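Local coordinates for phenylacetic acid degradation-related protein (Silicibacter sp., PDB 2QWZ) that is a putative thioesterase of the hotdog-fold superfamily that probably hydrolyses acyl thioesters, as its relatives do, at residues L130-I135 with R148-Y153. Residues are numbered along the deposited sequence; the frame is centred on the assembly and turned at random.
Sequences LAVGDI and RSTMTY
Gly133 and Met151, a selenomethionine, form the middle hydrogen-bonded pair of an antiparallel hairpin within the hotdog sheet: Gly133 N reaches Met151 O at 2.9 Å, and Met151 N returns a bond to Gly133 O. Ala131 with Tyr153 and Ile135 with Ser149 repeat this pair of reciprocal hydrogen bonds, the Ile135 N to Ser149 O link being the most bent (133° at the hydrogen). On the face turned to helix 73-92, Ile135 CG2 presses tightly on Ser149 CB at 3.4 Å, while Tyr153 OH is hydrogen-bonded to Asp81 of that helix. On the other face Val132 and Thr152 lie side by side, with methyls Val132 CG2 and Thr152 CG2 4.0 Å apart. Thr150 OG1 sits beside the backbone N (chi1 -54°), which puts CG2 anti to it, 4.2 Å from Val132 CG1, and leaves OG1 for Arg148. A valine in place of Thr150 would probably leave Arg148 NH1 without this hydroxyl acceptor, its guanidinium still tied to Asp106 but less firmly fixed in rotation. Asp134 pairs with Arg122; Arg148 NH1 of a second subunit lies close to this one, like charges that the Asp106 and Asp134 carboxylates may offset. A water donates to Asp134 OD2 and weakly accepts from Arg148 NH1; the direct bond from Arg148 NH1 to Thr150 OG1, 2.7 Å long, lies almost in the guanidinium plane.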
loop_
_atom_site.group_PDB
_atom_site.type_symbol
_atom_site.label_atom_id
_atom_site.label_comp_id
_atom_site.label_asym_id
_atom_site.label_seq_id
_atom_site.Cartn_x
_atom_site.Cartn_y
_atom_site.Cartn_z
ATOM N N LEU A 130 -4.241 4.820 -16.473
ATOM C CA LEU A 130 -3.405 4.430 -15.352
ATOM C C LEU A 130 -2.330 3.478 -15.829
ATOM O O LEU A 130 -2.582 2.607 -16.661
ATOM C CB LEU A 130 -4.180 3.736 -14.227
ATOM C CG LEU A 130 -5.065 4.545 -13.263
ATOM C CD1 LEU A 130 -5.505 3.592 -12.141
ATOM C CD2 LEU A 130 -4.451 5.845 -12.663
ATOM N N ALA A 131 -1.129 3.661 -15.294
ATOM C CA ALA A 131 -0.050 2.794 -15.605
ATOM C C ALA A 131 0.396 2.216 -14.269
ATOM O O ALA A 131 0.356 2.918 -13.254
ATOM C CB ALA A 131 1.054 3.579 -16.288
ATOM N N VAL A 132 0.796 0.957 -14.231
ATOM C CA VAL A 132 1.183 0.330 -12.938
ATOM C C VAL A 132 2.423 -0.471 -13.161
ATOM O O VAL A 132 2.545 -1.139 -14.163
ATOM C CB VAL A 132 0.101 -0.642 -12.357
ATOM C CG1 VAL A 132 0.526 -1.227 -10.994
ATOM C CG2 VAL A 132 -1.226 0.011 -12.213
ATOM N N GLY A 133 3.360 -0.426 -12.211
ATOM C CA GLY A 133 4.519 -1.292 -12.297
ATOM C C GLY A 133 5.118 -1.578 -10.965
ATOM O O GLY A 133 4.867 -0.879 -9.985
ATOM N N ASP A 134 5.943 -2.601 -10.903
ATOM C CA ASP A 134 6.597 -2.887 -9.657
ATOM C C ASP A 134 8.118 -3.057 -9.834
ATOM O O ASP A 134 8.633 -2.939 -10.957
ATOM C CB ASP A 134 5.886 -4.045 -8.941
ATOM C CG ASP A 134 6.082 -5.372 -9.603
ATOM O OD1 ASP A 134 6.992 -5.501 -10.405
ATOM O OD2 ASP A 134 5.320 -6.298 -9.298
ATOM N N ILE A 135 8.834 -3.246 -8.723
ATOM C CA ILE A 135 10.287 -3.111 -8.713
ATOM C C ILE A 135 10.879 -3.829 -7.470
ATOM O O ILE A 135 10.271 -3.795 -6.424
ATOM C CB ILE A 135 10.697 -1.623 -8.733
ATOM C CG1 ILE A 135 12.213 -1.436 -8.819
ATOM C CG2 ILE A 135 10.122 -0.876 -7.582
ATOM C CD1 ILE A 135 12.622 -0.146 -9.503
ATOM N N ARG A 148 11.159 -3.734 -1.896
ATOM C CA ARG A 148 10.262 -3.945 -3.036
ATOM C C ARG A 148 9.206 -2.875 -3.073
ATOM O O ARG A 148 8.900 -2.293 -2.070
ATOM C CB ARG A 148 9.666 -5.372 -3.105
ATOM C CG ARG A 148 8.506 -5.811 -2.241
ATOM C CD ARG A 148 7.174 -6.055 -3.064
ATOM N NE ARG A 148 6.337 -4.938 -2.705
ATOM C CZ ARG A 148 5.585 -4.216 -3.515
ATOM N NH1 ARG A 148 5.429 -4.539 -4.781
ATOM N NH2 ARG A 148 4.959 -3.181 -2.991
ATOM N N SER A 149 8.720 -2.558 -4.253
ATOM C CA SER A 149 7.811 -1.415 -4.417
ATOM C C SER A 149 6.865 -1.589 -5.563
ATOM O O SER A 149 7.160 -2.336 -6.461
ATOM C CB SER A 149 8.622 -0.127 -4.656
ATOM O OG SER A 149 7.801 0.999 -4.781
ATOM N N THR A 150 5.723 -0.879 -5.497
ATOM C CA THR A 150 4.740 -0.808 -6.534
ATOM C C THR A 150 4.504 0.671 -6.752
ATOM O O THR A 150 4.372 1.436 -5.788
ATOM C CB THR A 150 3.391 -1.447 -6.129
ATOM O OG1 THR A 150 3.615 -2.793 -5.671
ATOM C CG2 THR A 150 2.464 -1.506 -7.285
HETATM N N MSE A 151 4.549 1.079 -7.995
HETATM C CA MSE A 151 4.297 2.462 -8.332
HETATM C C MSE A 151 3.209 2.454 -9.309
HETATM O O MSE A 151 3.241 1.626 -10.220
HETATM C CB MSE A 151 5.501 3.104 -9.011
HETATM C CG MSE A 151 6.757 3.242 -8.156
HETATM SE SE MSE A 151 6.757 4.499 -6.734
HETATM C CE MSE A 151 5.696 5.956 -7.642
ATOM N N THR A 152 2.300 3.433 -9.163
ATOM C CA THR A 152 1.174 3.673 -10.051
ATOM C C THR A 152 1.157 5.155 -10.476
ATOM O O THR A 152 1.411 6.043 -9.651
ATOM C CB THR A 152 -0.152 3.378 -9.298
ATOM O OG1 THR A 152 -0.123 2.056 -8.750
ATOM C CG2 THR A 152 -1.310 3.478 -10.161
ATOM N N TYR A 153 0.802 5.395 -11.747
ATOM C CA TYR A 153 0.844 6.694 -12.387
ATOM C C TYR A 153 -0.458 6.976 -13.096
ATOM O O TYR A 153 -1.025 6.101 -13.733
ATOM C CB TYR A 153 1.985 6.766 -13.439
ATOM C CG TYR A 153 3.303 6.500 -12.813
ATOM C CD1 TYR A 153 3.747 5.212 -12.630
ATOM C CD2 TYR A 153 4.101 7.541 -12.370
ATOM C CE1 TYR A 153 4.938 4.964 -11.992
ATOM C CE2 TYR A 153 5.318 7.298 -11.780
ATOM C CZ TYR A 153 5.710 6.020 -11.566
ATOM O OH TYR A 153 6.894 5.803 -10.935
HETATM O O HOH W 1 5.189 -7.143 -6.259
#